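Local structure of beta-glucanase (Podospora anserina, 4LE4) at residues 40-45 with 65-70; 32-37 with 79-84; 207-212 with 224-229; 108-113 with 220-225. The protein probably hydrolyses beta-glucans, as expected of a fungal glycoside hydrolase of family GH131. All coordinates share one frame; numbering follows the deposited sequence.

Contact 1 of 4, residues 40-45 with 65-70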
loop_
_atom_site.group_PDB
_atom_site.type_symbol
_atom_site.label_atom_id
_atom_site.label_comp_id
_atom_site.label_asym_id
_atom_site.label_seq_id
_atom_site.Cartn_x
_atom_site.Cartn_y
_atom_site.Cartn_z
ATOM N N VAL A 40 -14.128 -12.319 -2.753
ATOM C CA VAL A 40 -13.491 -11.017 -2.562
ATOM C C VAL A 40 -14.041 -10.195 -1.391
ATOM O O VAL A 40 -13.276 -9.541 -0.701
ATOM C CB VAL A 40 -13.538 -10.184 -3.887
ATOM C CG1 VAL A 40 -14.995 -9.788 -4.224
ATOM C CG2 VAL A 40 -12.664 -8.915 -3.758
ATOM N N SER A 41 -15.354 -10.240 -1.135
ATOM C CA SER A 41 -15.901 -9.450 -0.037
ATOM C C SER A 41 -15.366 -9.835 1.349
ATOM O O SER A 41 -15.569 -9.115 2.331
ATOM C CB SER A 41 -17.441 -9.466 -0.069
ATOM O OG SER A 41 -17.932 -10.759 0.144
ATOM N N ALA A 42 -14.654 -10.955 1.435
ATOM C CA ALA A 42 -14.022 -11.311 2.701
ATOM C C ALA A 42 -12.723 -10.507 2.884
ATOM O O ALA A 42 -12.267 -10.306 4.015
ATOM C CB ALA A 42 -13.663 -12.792 2.719
ATOM N N TYR A 43 -12.139 -10.067 1.763
ATOM C CA TYR A 43 -10.844 -9.381 1.786
ATOM C C TYR A 43 -10.764 -7.913 1.360
ATOM O O TYR A 43 -9.896 -7.176 1.824
ATOM C CB TYR A 43 -9.864 -10.174 0.904
ATOM C CG TYR A 43 -9.841 -11.637 1.156
ATOM C CD1 TYR A 43 -9.568 -12.139 2.416
ATOM C CD2 TYR A 43 -10.033 -12.544 0.093
ATOM C CE1 TYR A 43 -9.478 -13.508 2.619
ATOM C CE2 TYR A 43 -9.950 -13.903 0.297
ATOM C CZ TYR A 43 -9.669 -14.374 1.558
ATOM O OH TYR A 43 -9.571 -15.727 1.747
ATOM N N VAL A 44 -11.663 -7.482 0.485
ATOM C CA VAL A 44 -11.602 -6.122 0.010
ATOM C C VAL A 44 -13.031 -5.558 -0.038
ATOM O O VAL A 44 -13.907 -6.187 -0.597
ATOM C CB VAL A 44 -11.015 -6.075 -1.414
ATOM C CG1 VAL A 44 -10.778 -4.605 -1.819
ATOM C CG2 VAL A 44 -9.687 -6.854 -1.474
ATOM N N ASN A 45 -13.236 -4.398 0.558
ATOM C CA ASN A 45 -14.555 -3.757 0.536
ATOM C C ASN A 45 -14.343 -2.277 0.354
ATOM O O ASN A 45 -13.454 -1.700 0.975
ATOM C CB ASN A 45 -15.319 -4.028 1.836
ATOM C CG ASN A 45 -15.725 -5.477 1.979
ATOM O OD1 ASN A 45 -15.034 -6.281 2.620
ATOM N ND2 ASN A 45 -16.837 -5.832 1.362
ATOM N N THR A 65 -8.634 -6.681 4.233
ATOM C CA THR A 65 -8.691 -7.551 5.403
ATOM C C THR A 65 -7.915 -8.860 5.337
ATOM O O THR A 65 -7.924 -9.549 4.326
ATOM C CB THR A 65 -10.178 -7.920 5.655
ATOM O OG1 THR A 65 -10.906 -6.718 5.956
ATOM C CG2 THR A 65 -10.318 -8.919 6.794
ATOM N N LEU A 66 -7.269 -9.201 6.438
ATOM C CA LEU A 66 -6.599 -10.479 6.540
ATOM C C LEU A 66 -7.466 -11.207 7.547
ATOM O O LEU A 66 -7.731 -10.673 8.638
ATOM C CB LEU A 66 -5.212 -10.354 7.152
ATOM C CG LEU A 66 -4.175 -9.584 6.343
ATOM C CD1 LEU A 66 -2.825 -9.516 7.120
ATOM C CD2 LEU A 66 -4.000 -10.320 5.028
ATOM N N ASP A 67 -7.926 -12.396 7.190
ATOM C CA ASP A 67 -8.720 -13.172 8.143
ATOM C C ASP A 67 -8.121 -14.562 8.224
ATOM O O ASP A 67 -7.027 -14.765 7.733
ATOM C CB ASP A 67 -10.208 -13.195 7.758
ATOM C CG ASP A 67 -10.515 -14.000 6.482
ATOM O OD1 ASP A 67 -9.646 -14.730 5.955
ATOM O OD2 ASP A 67 -11.680 -13.906 6.014
ATOM N N ASN A 68 -8.821 -15.528 8.824
ATOM C CA ASN A 68 -8.238 -16.854 8.956
ATOM C C ASN A 68 -8.000 -17.604 7.665
ATOM O O ASN A 68 -7.265 -18.597 7.652
ATOM C CB ASN A 68 -9.072 -17.734 9.885
ATOM C CG ASN A 68 -9.126 -17.199 11.295
ATOM O OD1 ASN A 68 -8.100 -16.812 11.874
ATOM N ND2 ASN A 68 -10.329 -17.179 11.873
ATOM N N THR A 69 -8.587 -17.127 6.568
ATOM C CA THR A 69 -8.441 -17.808 5.279
ATOM C C THR A 69 -7.518 -17.074 4.285
ATOM O O THR A 69 -7.379 -17.498 3.138
ATOM C CB THR A 69 -9.796 -17.921 4.587
ATOM O OG1 THR A 69 -10.219 -16.608 4.191
ATOM C CG2 THR A 69 -10.846 -18.479 5.573
ATOM N N ALA A 70 -6.923 -15.979 4.730
ATOM C CA ALA A 70 -6.082 -15.161 3.864
ATOM C C ALA A 70 -4.700 -15.740 3.562
ATOM O O ALA A 70 -3.692 -15.079 3.789
ATOM C CB ALA A 70 -5.953 -13.765 4.449
HETATM O O HOH W 1 -13.241 -11.413 6.270
#
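Two direct hydrogen bonds join Y43 to the 65-70 segment, one from its backbone and one from its phenol. T65 N donates to Y43 O at 2.8 Å, the N-H...O angle being 162°. Y43 OH gives its proton to T69 OG1 at 2.7 Å, and the same phenol oxygen also receives the backbone N-H of S38. T69 OG1 in turn donates to D67 OD1 at 2.6 Å through the syn lone pair, while T69 N reaches that oxygen from above the carboxylate plane. This second bond makes an Asx turn inside the type I turn D67-A70, so one carboxylate oxygen holds both the hydroxyl and the backbone of T69. D67 OD1 also lies at the edge of the Y43 ring, near its plane, beside CE1.

A single water links the segments a second way, donating to A42 O and to D67 OD2.

Apolar contact is made by A70 CB, which approaches Y43 CE1 at 4.0 Å. A42, the residue before Y43, covers one ring face from within its own segment. With CG beside the backbone N (chi1 -48°), the ring spans the gap to the turn. The arrangement belongs to the end of an antiparallel strand pair, 44-47 with 61-66, in a concanavalin-type beta-sandwich.

Contact 2 of 4, residues 32-37 with 79-84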
loop_
_atom_site.group_PDB
_atom_site.type_symbol
_atom_site.label_atom_id
_atom_site.label_comp_id
_atom_site.label_asym_id
_atom_site.label_seq_id
_atom_site.Cartn_x
_atom_site.Cartn_y
_atom_site.Cartn_z
ATOM N N TYR A 32 -6.193 -9.177 -9.609
ATOM C CA TYR A 32 -6.671 -9.720 -8.350
ATOM C C TYR A 32 -6.486 -11.236 -8.332
ATOM O O TYR A 32 -7.252 -11.982 -8.955
ATOM C CB TYR A 32 -8.141 -9.322 -8.166
ATOM C CG TYR A 32 -8.711 -9.823 -6.857
ATOM C CD1 TYR A 32 -8.152 -9.431 -5.649
ATOM C CD2 TYR A 32 -9.756 -10.735 -6.844
ATOM C CE1 TYR A 32 -8.622 -9.956 -4.425
ATOM C CE2 TYR A 32 -10.240 -11.259 -5.625
ATOM C CZ TYR A 32 -9.661 -10.865 -4.437
ATOM O OH TYR A 32 -10.096 -11.395 -3.243
ATOM N N TYR A 33 -5.412 -11.695 -7.673
ATOM C CA TYR A 33 -5.167 -13.127 -7.576
ATOM C C TYR A 33 -4.432 -13.542 -6.309
ATOM O O TYR A 33 -4.521 -14.704 -5.928
ATOM C CB TYR A 33 -4.439 -13.669 -8.815
ATOM C CG TYR A 33 -3.024 -13.151 -8.999
ATOM C CD1 TYR A 33 -2.785 -11.973 -9.699
ATOM C CD2 TYR A 33 -1.931 -13.867 -8.517
ATOM C CE1 TYR A 33 -1.503 -11.515 -9.934
ATOM C CE2 TYR A 33 -0.635 -13.421 -8.734
ATOM C CZ TYR A 33 -0.423 -12.241 -9.446
ATOM O OH TYR A 33 0.856 -11.759 -9.641
ATOM N N ILE A 34 -3.750 -12.602 -5.641
ATOM C CA ILE A 34 -3.026 -12.915 -4.398
ATOM C C ILE A 34 -3.991 -12.706 -3.232
ATOM O O ILE A 34 -4.089 -11.625 -2.645
ATOM C CB ILE A 34 -1.772 -12.027 -4.250
ATOM C CG1 ILE A 34 -0.893 -12.245 -5.497
ATOM C CG2 ILE A 34 -0.985 -12.366 -2.945
ATOM C CD1 ILE A 34 0.385 -11.410 -5.531
ATOM N N HIS A 35 -4.728 -13.768 -2.936
ATOM C CA HIS A 35 -5.723 -13.742 -1.872
ATOM C C HIS A 35 -6.002 -15.188 -1.487
ATOM O O HIS A 35 -5.588 -16.117 -2.189
ATOM C CB HIS A 35 -7.026 -13.069 -2.368
ATOM C CG HIS A 35 -7.615 -13.697 -3.600
ATOM N ND1 HIS A 35 -8.280 -14.907 -3.580
ATOM C CD2 HIS A 35 -7.636 -13.282 -4.892
ATOM C CE1 HIS A 35 -8.686 -15.209 -4.801
ATOM N NE2 HIS A 35 -8.307 -14.237 -5.617
ATOM N N GLY A 36 -6.725 -15.359 -0.394
ATOM C CA GLY A 36 -7.055 -16.689 0.081
ATOM C C GLY A 36 -8.222 -17.336 -0.636
ATOM O O GLY A 36 -8.665 -16.869 -1.684
ATOM N N SER A 37 -8.755 -18.386 -0.021
ATOM C CA SER A 37 -9.834 -19.171 -0.592
ATOM C C SER A 37 -11.248 -18.574 -0.533
ATOM O O SER A 37 -12.145 -19.086 -1.193
ATOM C CB SER A 37 -9.826 -20.569 0.065
ATOM O OG SER A 37 -10.100 -20.477 1.459
ATOM N N ARG A 79 -1.861 -12.970 3.254
ATOM C CA ARG A 79 -1.743 -11.920 2.233
ATOM C C ARG A 79 -3.063 -11.580 1.561
ATOM O O ARG A 79 -3.849 -12.452 1.284
ATOM C CB ARG A 79 -0.803 -12.369 1.092
ATOM C CG ARG A 79 0.580 -12.831 1.524
ATOM C CD ARG A 79 1.306 -13.483 0.371
ATOM N NE ARG A 79 1.830 -12.481 -0.539
ATOM C CZ ARG A 79 2.741 -12.741 -1.475
ATOM N NH1 ARG A 79 3.218 -13.977 -1.616
ATOM N NH2 ARG A 79 3.165 -11.764 -2.262
ATOM N N THR A 80 -3.246 -10.298 1.267
ATOM C CA THR A 80 -4.382 -9.802 0.491
ATOM C C THR A 80 -3.700 -8.655 -0.253
ATOM O O THR A 80 -3.367 -7.617 0.347
ATOM C CB THR A 80 -5.538 -9.233 1.334
ATOM O OG1 THR A 80 -6.143 -10.277 2.107
ATOM C CG2 THR A 80 -6.587 -8.646 0.412
ATOM N N GLU A 81 -3.471 -8.860 -1.539
ATOM C CA GLU A 81 -2.754 -7.852 -2.329
ATOM C C GLU A 81 -3.360 -7.666 -3.713
ATOM O O GLU A 81 -3.868 -8.615 -4.293
ATOM C CB GLU A 81 -1.271 -8.299 -2.477
ATOM C CG GLU A 81 -0.545 -8.427 -1.146
ATOM C CD GLU A 81 0.587 -9.460 -1.177
ATOM O OE1 GLU A 81 1.193 -9.662 -2.268
ATOM O OE2 GLU A 81 0.865 -10.068 -0.116
ATOM N N LEU A 82 -3.288 -6.426 -4.217
ATOM C CA LEU A 82 -3.752 -6.035 -5.533
ATOM C C LEU A 82 -2.490 -5.544 -6.251
ATOM O O LEU A 82 -1.633 -4.927 -5.630
ATOM C CB LEU A 82 -4.739 -4.843 -5.450
ATOM C CG LEU A 82 -5.920 -5.062 -4.497
ATOM C CD1 LEU A 82 -6.776 -3.825 -4.430
ATOM C CD2 LEU A 82 -6.705 -6.258 -4.988
ATOM N N ILE A 83 -2.384 -5.827 -7.538
ATOM C CA ILE A 83 -1.236 -5.378 -8.321
ATOM C C ILE A 83 -1.771 -4.523 -9.478
ATOM O O ILE A 83 -2.779 -4.866 -10.093
ATOM C CB ILE A 83 -0.444 -6.607 -8.876
ATOM C CG1 ILE A 83 0.205 -7.357 -7.702
ATOM C CG2 ILE A 83 0.739 -6.174 -9.790
ATOM C CD1 ILE A 83 0.772 -8.678 -8.110
ATOM N N PRO A 84 -1.115 -3.380 -9.767
ATOM C CA PRO A 84 -1.572 -2.529 -10.863
ATOM C C PRO A 84 -1.614 -3.311 -12.185
ATOM O O PRO A 84 -0.682 -4.070 -12.502
ATOM C CB PRO A 84 -0.516 -1.415 -10.918
ATOM C CG PRO A 84 -0.022 -1.346 -9.497
ATOM C CD PRO A 84 0.078 -2.821 -9.130
HETATM O O HOH W 2 -3.653 -9.763 -6.639
HETATM O O HOH W 3 -6.496 -13.063 1.182
#
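The weakly bonded strand at about 32-34 runs against strand 79-84 with N-to-C directions 137° apart and axes 6.3 Å from each other at closest approach, a splayed antiparallel pairing in one sheet of the concanavalin-type sandwich. E81 N donates to I34 O at 3.0 Å with an N-H...O angle of 167°, and it is the direct hydrogen bond between the segments. I34 is also the centre of an inverse gamma turn, where the chain bends out of the pairing. Two waters bridge the backbones on either side of this bond: one accepts from Y33 N and donates to E81 O, the other accepts from G36 N and donates to R79 O.

Among the side chains, I34 does most of the packing. Its CG2 branch, anti to the backbone N, lies over one face of the R79 guanidinium, 3.7 Å from R79 NE, and also touches E81 OE1. R79 grips E81 side-on in a salt bridge, NE to OE2 at 2.6 Å and NH2 to OE1 at 2.9 Å, with a bend at chi3 (78°) in the arginine chain. The glutamate is thus held at both oxygens, and H206 makes a further hydrogen bond to OE1. The other I34 branch ends in CD1, which meets I83 CD1 at 3.8 Å. That isoleucine methyl also touches the phenol end of Y33. On the face of the sheet that carries Y32 and L82, Y32 CD1 comes within 3.5 Å of L82 CD2.

Contact 3 of 4, residues 207-212 with 224-229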
loop_
_atom_site.group_PDB
_atom_site.type_symbol
_atom_site.label_atom_id
_atom_site.label_comp_id
_atom_site.label_asym_id
_atom_site.label_seq_id
_atom_site.Cartn_x
_atom_site.Cartn_y
_atom_site.Cartn_z
ATOM N N VAL A 207 -0.038 -3.720 -3.718
ATOM C CA VAL A 207 -0.868 -2.788 -2.962
ATOM C C VAL A 207 -1.683 -3.664 -2.056
ATOM O O VAL A 207 -2.664 -4.305 -2.467
ATOM C CB VAL A 207 -1.798 -1.994 -3.887
ATOM C CG1 VAL A 207 -2.735 -1.064 -3.060
ATOM C CG2 VAL A 207 -0.947 -1.201 -4.856
ATOM N N GLY A 208 -1.279 -3.679 -0.799
ATOM C CA GLY A 208 -1.948 -4.543 0.138
ATOM C C GLY A 208 -0.994 -4.886 1.248
ATOM O O GLY A 208 -0.019 -4.165 1.468
ATOM N N VAL A 209 -1.247 -6.011 1.910
ATOM C CA VAL A 209 -0.499 -6.414 3.090
ATOM C C VAL A 209 -0.140 -7.882 3.152
ATOM O O VAL A 209 -0.922 -8.756 2.805
ATOM C CB VAL A 209 -1.331 -6.124 4.390
ATOM C CG1 VAL A 209 -0.430 -6.352 5.660
ATOM C CG2 VAL A 209 -1.912 -4.719 4.372
ATOM N N LEU A 210 1.067 -8.131 3.645
ATOM C CA LEU A 210 1.580 -9.474 3.846
ATOM C C LEU A 210 1.939 -9.504 5.338
ATOM O O LEU A 210 2.544 -8.569 5.841
ATOM C CB LEU A 210 2.824 -9.701 2.968
ATOM C CG LEU A 210 3.548 -11.053 2.956
ATOM C CD1 LEU A 210 4.444 -11.170 1.747
ATOM C CD2 LEU A 210 4.381 -11.158 4.214
ATOM N N GLU A 211 1.530 -10.553 6.058
ATOM C CA GLU A 211 1.855 -10.638 7.483
ATOM C C GLU A 211 2.576 -11.958 7.760
ATOM O O GLU A 211 2.074 -13.027 7.418
ATOM C CB GLU A 211 0.584 -10.587 8.348
ATOM C CG GLU A 211 0.816 -10.737 9.874
ATOM C CD GLU A 211 -0.484 -10.691 10.687
ATOM O OE1 GLU A 211 -1.489 -11.282 10.259
ATOM O OE2 GLU A 211 -0.510 -10.053 11.749
ATOM N N LEU A 212 3.748 -11.894 8.378
ATOM C CA LEU A 212 4.483 -13.126 8.679
ATOM C C LEU A 212 3.946 -13.790 9.936
ATOM O O LEU A 212 3.408 -13.126 10.808
ATOM C CB LEU A 212 5.962 -12.829 8.916
ATOM C CG LEU A 212 6.819 -12.243 7.785
ATOM C CD1 LEU A 212 6.339 -10.857 7.430
ATOM C CD2 LEU A 212 8.276 -12.152 8.267
ATOM N N PHE A 224 -7.049 -2.956 7.172
ATOM C CA PHE A 224 -6.175 -1.858 6.736
ATOM C C PHE A 224 -6.995 -1.021 5.758
ATOM O O PHE A 224 -7.626 -1.564 4.876
ATOM C CB PHE A 224 -4.943 -2.428 6.035
ATOM C CG PHE A 224 -4.169 -3.421 6.879
ATOM C CD1 PHE A 224 -4.614 -4.724 7.022
ATOM C CD2 PHE A 224 -3.003 -3.029 7.536
ATOM C CE1 PHE A 224 -3.910 -5.650 7.815
ATOM C CE2 PHE A 224 -2.288 -3.936 8.331
ATOM C CZ PHE A 224 -2.733 -5.234 8.472
ATOM N N TYR A 225 -6.958 0.292 5.905
ATOM C CA TYR A 225 -7.754 1.199 5.076
ATOM C C TYR A 225 -6.851 1.914 4.108
ATOM O O TYR A 225 -5.799 2.391 4.495
ATOM C CB TYR A 225 -8.472 2.186 5.982
ATOM C CG TYR A 225 -9.403 1.435 6.900
ATOM C CD1 TYR A 225 -10.727 1.212 6.538
ATOM C CD2 TYR A 225 -8.934 0.868 8.091
ATOM C CE1 TYR A 225 -11.582 0.434 7.337
ATOM C CE2 TYR A 225 -9.766 0.094 8.899
ATOM C CZ TYR A 225 -11.101 -0.122 8.517
ATOM O OH TYR A 225 -11.968 -0.862 9.307
ATOM N N TRP A 226 -7.272 1.974 2.854
ATOM C CA TRP A 226 -6.437 2.562 1.798
ATOM C C TRP A 226 -7.216 3.509 0.906
ATOM O O TRP A 226 -8.394 3.256 0.636
ATOM C CB TRP A 226 -5.957 1.456 0.849
ATOM C CG TRP A 226 -5.121 0.389 1.451
ATOM C CD1 TRP A 226 -5.523 -0.597 2.337
ATOM C CD2 TRP A 226 -3.739 0.187 1.221
ATOM N NE1 TRP A 226 -4.458 -1.388 2.666
ATOM C CE2 TRP A 226 -3.346 -0.938 1.995
ATOM C CE3 TRP A 226 -2.780 0.846 0.437
ATOM C CZ2 TRP A 226 -2.029 -1.424 2.005
ATOM C CZ3 TRP A 226 -1.461 0.359 0.454
ATOM C CH2 TRP A 226 -1.107 -0.761 1.230
ATOM N N SER A 227 -6.556 4.563 0.416
ATOM C CA SER A 227 -7.194 5.450 -0.564
ATOM C C SER A 227 -6.086 6.190 -1.305
ATOM O O SER A 227 -4.914 6.069 -0.946
ATOM C CB SER A 227 -8.173 6.442 0.089
ATOM O OG SER A 227 -7.565 7.334 0.990
ATOM N N GLY A 228 -6.449 6.897 -2.373
ATOM C CA GLY A 228 -5.457 7.673 -3.086
ATOM C C GLY A 228 -4.280 6.907 -3.652
ATOM O O GLY A 228 -3.185 7.428 -3.692
ATOM N N VAL A 229 -4.507 5.698 -4.114
ATOM C CA VAL A 229 -3.433 4.907 -4.698
ATOM C C VAL A 229 -3.320 5.230 -6.198
ATOM O O VAL A 229 -4.268 5.023 -6.926
ATOM C CB VAL A 229 -3.747 3.414 -4.574
ATOM C CG1 VAL A 229 -2.592 2.586 -5.200
ATOM C CG2 VAL A 229 -3.961 3.039 -3.061
#
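V209 sets CG1 anti to its backbone N (chi1 -171°) and CG2 anti to the carbonyl carbon, which directs both methyls at F224; the phenylalanine, with CG beside its own backbone N (chi1 -56°), turns a ring face to meet them. The resulting CH-pi contact is well centred: V209 CG2 stands 3.7 Å from the centroid of the F224 ring and 13° off its normal. V209 CG1 reaches farther along the ring, to F224 CZ at 3.8 Å. The same CG2 methyl also lies at the edge of the W226 indole, so one valine branch serves two aromatic residues.

The six-membered part of the indole packs along the chain corner at G208. G208 O is 3.4 Å from W226 CZ2, in an oblique approach, and V207 CG1 lies 4.0 Å from W226 CE3. Beyond it, V207 CG2 and V229 CG1 meet tip to tip at 4.1 Å.

All six touching residues are buried, with the centre of the contact about 4 Å from the centre of the chain. Strand 222-233 belongs to one sheet, while 205-207 and 209-211 belong to the other. Side chains packed between two such sheets form the hydrophobic core of a concanavalin-type beta-sandwich.

Contact 4 of 4, residues 108-113 with 220-225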
loop_
_atom_site.group_PDB
_atom_site.type_symbol
_atom_site.label_atom_id
_atom_site.label_comp_id
_atom_site.label_asym_id
_atom_site.label_seq_id
_atom_site.Cartn_x
_atom_site.Cartn_y
_atom_site.Cartn_z
ATOM N N ALA A 108 -7.238 -4.165 14.694
ATOM C CA ALA A 108 -5.956 -3.521 14.437
ATOM C C ALA A 108 -4.896 -4.551 14.068
ATOM O O ALA A 108 -4.918 -5.677 14.548
ATOM C CB ALA A 108 -5.511 -2.753 15.671
ATOM N N PRO A 109 -3.941 -4.177 13.209
ATOM C CA PRO A 109 -2.905 -5.158 12.858
ATOM C C PRO A 109 -2.147 -5.570 14.133
ATOM O O PRO A 109 -1.895 -4.742 15.022
ATOM C CB PRO A 109 -2.014 -4.394 11.860
ATOM C CG PRO A 109 -2.304 -2.963 12.122
ATOM C CD PRO A 109 -3.806 -2.961 12.398
ATOM N N ALA A 110 -1.809 -6.848 14.217
ATOM C CA ALA A 110 -1.099 -7.392 15.380
ATOM C C ALA A 110 0.311 -6.788 15.478
ATOM O O ALA A 110 1.092 -6.891 14.518
ATOM C CB ALA A 110 -1.002 -8.899 15.241
ATOM N N THR A 111 0.642 -6.173 16.610
ATOM C CA THR A 111 1.975 -5.582 16.743
ATOM C C THR A 111 3.062 -6.642 17.015
ATOM O O THR A 111 4.249 -6.332 16.988
ATOM C CB THR A 111 2.022 -4.545 17.851
ATOM O OG1 THR A 111 1.627 -5.158 19.085
ATOM C CG2 THR A 111 1.090 -3.345 17.510
ATOM N N THR A 112 2.642 -7.885 17.254
ATOM C CA THR A 112 3.569 -8.985 17.532
ATOM C C THR A 112 4.055 -9.692 16.279
ATOM O O THR A 112 4.900 -10.593 16.358
ATOM C CB THR A 112 2.896 -10.052 18.411
ATOM O OG1 THR A 112 1.609 -10.364 17.844
ATOM C CG2 THR A 112 2.749 -9.550 19.840
ATOM N N ARG A 113 3.530 -9.286 15.121
ATOM C CA ARG A 113 3.902 -9.915 13.857
ATOM C C ARG A 113 4.345 -8.914 12.825
ATOM O O ARG A 113 3.795 -7.826 12.741
ATOM C CB ARG A 113 2.725 -10.702 13.290
ATOM C CG ARG A 113 2.424 -11.925 14.150
ATOM C CD ARG A 113 1.097 -12.550 13.784
ATOM N NE ARG A 113 1.132 -13.241 12.506
ATOM C CZ ARG A 113 0.097 -13.929 12.048
ATOM N NH1 ARG A 113 -1.005 -13.992 12.780
ATOM N NH2 ARG A 113 0.144 -14.531 10.868
ATOM N N SER A 220 -6.080 -13.293 13.910
ATOM C CA SER A 220 -7.264 -12.568 14.311
ATOM C C SER A 220 -7.468 -11.640 13.111
ATOM O O SER A 220 -6.517 -11.328 12.379
ATOM C CB SER A 220 -7.044 -11.746 15.583
ATOM O OG SER A 220 -6.009 -10.786 15.423
ATOM N N ASN A 221 -8.695 -11.202 12.897
ATOM C CA ASN A 221 -8.962 -10.333 11.771
ATOM C C ASN A 221 -8.217 -9.021 11.911
ATOM O O ASN A 221 -8.164 -8.429 12.987
ATOM C CB ASN A 221 -10.464 -10.099 11.645
ATOM C CG ASN A 221 -11.192 -11.307 11.069
ATOM O OD1 ASN A 221 -10.661 -12.409 11.052
ATOM N ND2 ASN A 221 -12.414 -11.098 10.598
ATOM N N GLU A 222 -7.636 -8.585 10.795
ATOM C CA GLU A 222 -6.876 -7.341 10.733
ATOM C C GLU A 222 -7.356 -6.551 9.533
ATOM O O GLU A 222 -7.406 -7.082 8.421
ATOM C CB GLU A 222 -5.389 -7.645 10.598
ATOM C CG GLU A 222 -4.837 -8.322 11.842
ATOM C CD GLU A 222 -3.363 -8.652 11.739
ATOM O OE1 GLU A 222 -2.677 -7.985 10.943
ATOM O OE2 GLU A 222 -2.893 -9.567 12.458
ATOM N N ASP A 223 -7.711 -5.296 9.776
ATOM C CA ASP A 223 -8.226 -4.407 8.734
ATOM C C ASP A 223 -7.259 -3.249 8.455
ATOM O O ASP A 223 -6.765 -2.610 9.381
ATOM C CB ASP A 223 -9.573 -3.797 9.152
ATOM C CG ASP A 223 -10.715 -4.834 9.253
ATOM O OD1 ASP A 223 -10.718 -5.828 8.482
ATOM O OD2 ASP A 223 -11.642 -4.633 10.088
ATOM N N PHE A 224 -7.049 -2.956 7.172
ATOM C CA PHE A 224 -6.175 -1.858 6.736
ATOM C C PHE A 224 -6.995 -1.021 5.758
ATOM O O PHE A 224 -7.626 -1.564 4.876
ATOM C CB PHE A 224 -4.943 -2.428 6.035
ATOM C CG PHE A 224 -4.169 -3.421 6.879
ATOM C CD1 PHE A 224 -4.614 -4.724 7.022
ATOM C CD2 PHE A 224 -3.003 -3.029 7.536
ATOM C CE1 PHE A 224 -3.910 -5.650 7.815
ATOM C CE2 PHE A 224 -2.288 -3.936 8.331
ATOM C CZ PHE A 224 -2.733 -5.234 8.472
ATOM N N TYR A 225 -6.958 0.292 5.905
ATOM C CA TYR A 225 -7.754 1.199 5.076
ATOM C C TYR A 225 -6.851 1.914 4.108
ATOM O O TYR A 225 -5.799 2.391 4.495
ATOM C CB TYR A 225 -8.472 2.186 5.982
ATOM C CG TYR A 225 -9.403 1.435 6.900
ATOM C CD1 TYR A 225 -10.727 1.212 6.538
ATOM C CD2 TYR A 225 -8.934 0.868 8.091
ATOM C CE1 TYR A 225 -11.582 0.434 7.337
ATOM C CE2 TYR A 225 -9.766 0.094 8.899
ATOM C CZ TYR A 225 -11.101 -0.122 8.517
ATOM O OH TYR A 225 -11.968 -0.862 9.307
HETATM O O HOH W 4 -6.635 -7.575 15.297
#
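The F224 ring meets P109 obliquely: P109 CB comes to 3.6 Å from F224 CZ and about as near to CE2, while P109 CG touches CE2 from slightly farther off. The second flat group, the E222 carboxylate, lies against the backbone of P109 and A110. Its OE1 is 3.4 Å from P109 CA, and its OE2 is equally close to the methyl of A110. A weak hydrogen bond runs from A110 N to E222 OE2 at 3.4 Å, with an N-H...O angle of 155°. E222 gets there with a chain extended beyond CG (chi2 179°), whose CG passes A108 O at 3.8 Å.

These residues join the loop between strands 94-102 and 115-120 to the start of strand 222-233, at one end of the beta-sandwich of this concanavalin-clan enzyme. Within the loop, A110 to R113 form a type I turn whose backbone bond is weak.

The stronger partner of the glutamate is H115, which hydrogen-bonds to OE1. R113 NH1 stays 4.8 Å from E222 OE2, and that arginine instead makes a salt bridge to D219. On the strand, D223 bonds through OD1 to T65 and through OD2 to N107. A water adds another link between the segments, lying 2.7 Å from A108 O and 2.9 Å from N221 O.

From the N terminus, strand 30-34 opens the loop that contact 2 closes at strand 78-84. Contact 1, between 40-45 and 65-70, is nested inside that loop, and the two touch where A70 and T65 meet R79 and T80. Next comes 108-113, which waits for 220-225 to close the long loop of contact 4. Within that loop lies the start of contact 3 at 207-212; its second segment, 224-229, overlaps the end of contact 4 at F224 and Y225. Strand 222-233 adjoins 61-66 in one sheet, as 78-84 adjoins 209-211 in the other. Contact 3 packs these two sheets together, whereas contacts 2 and 4, with centres about 17 Å apart, do not touch.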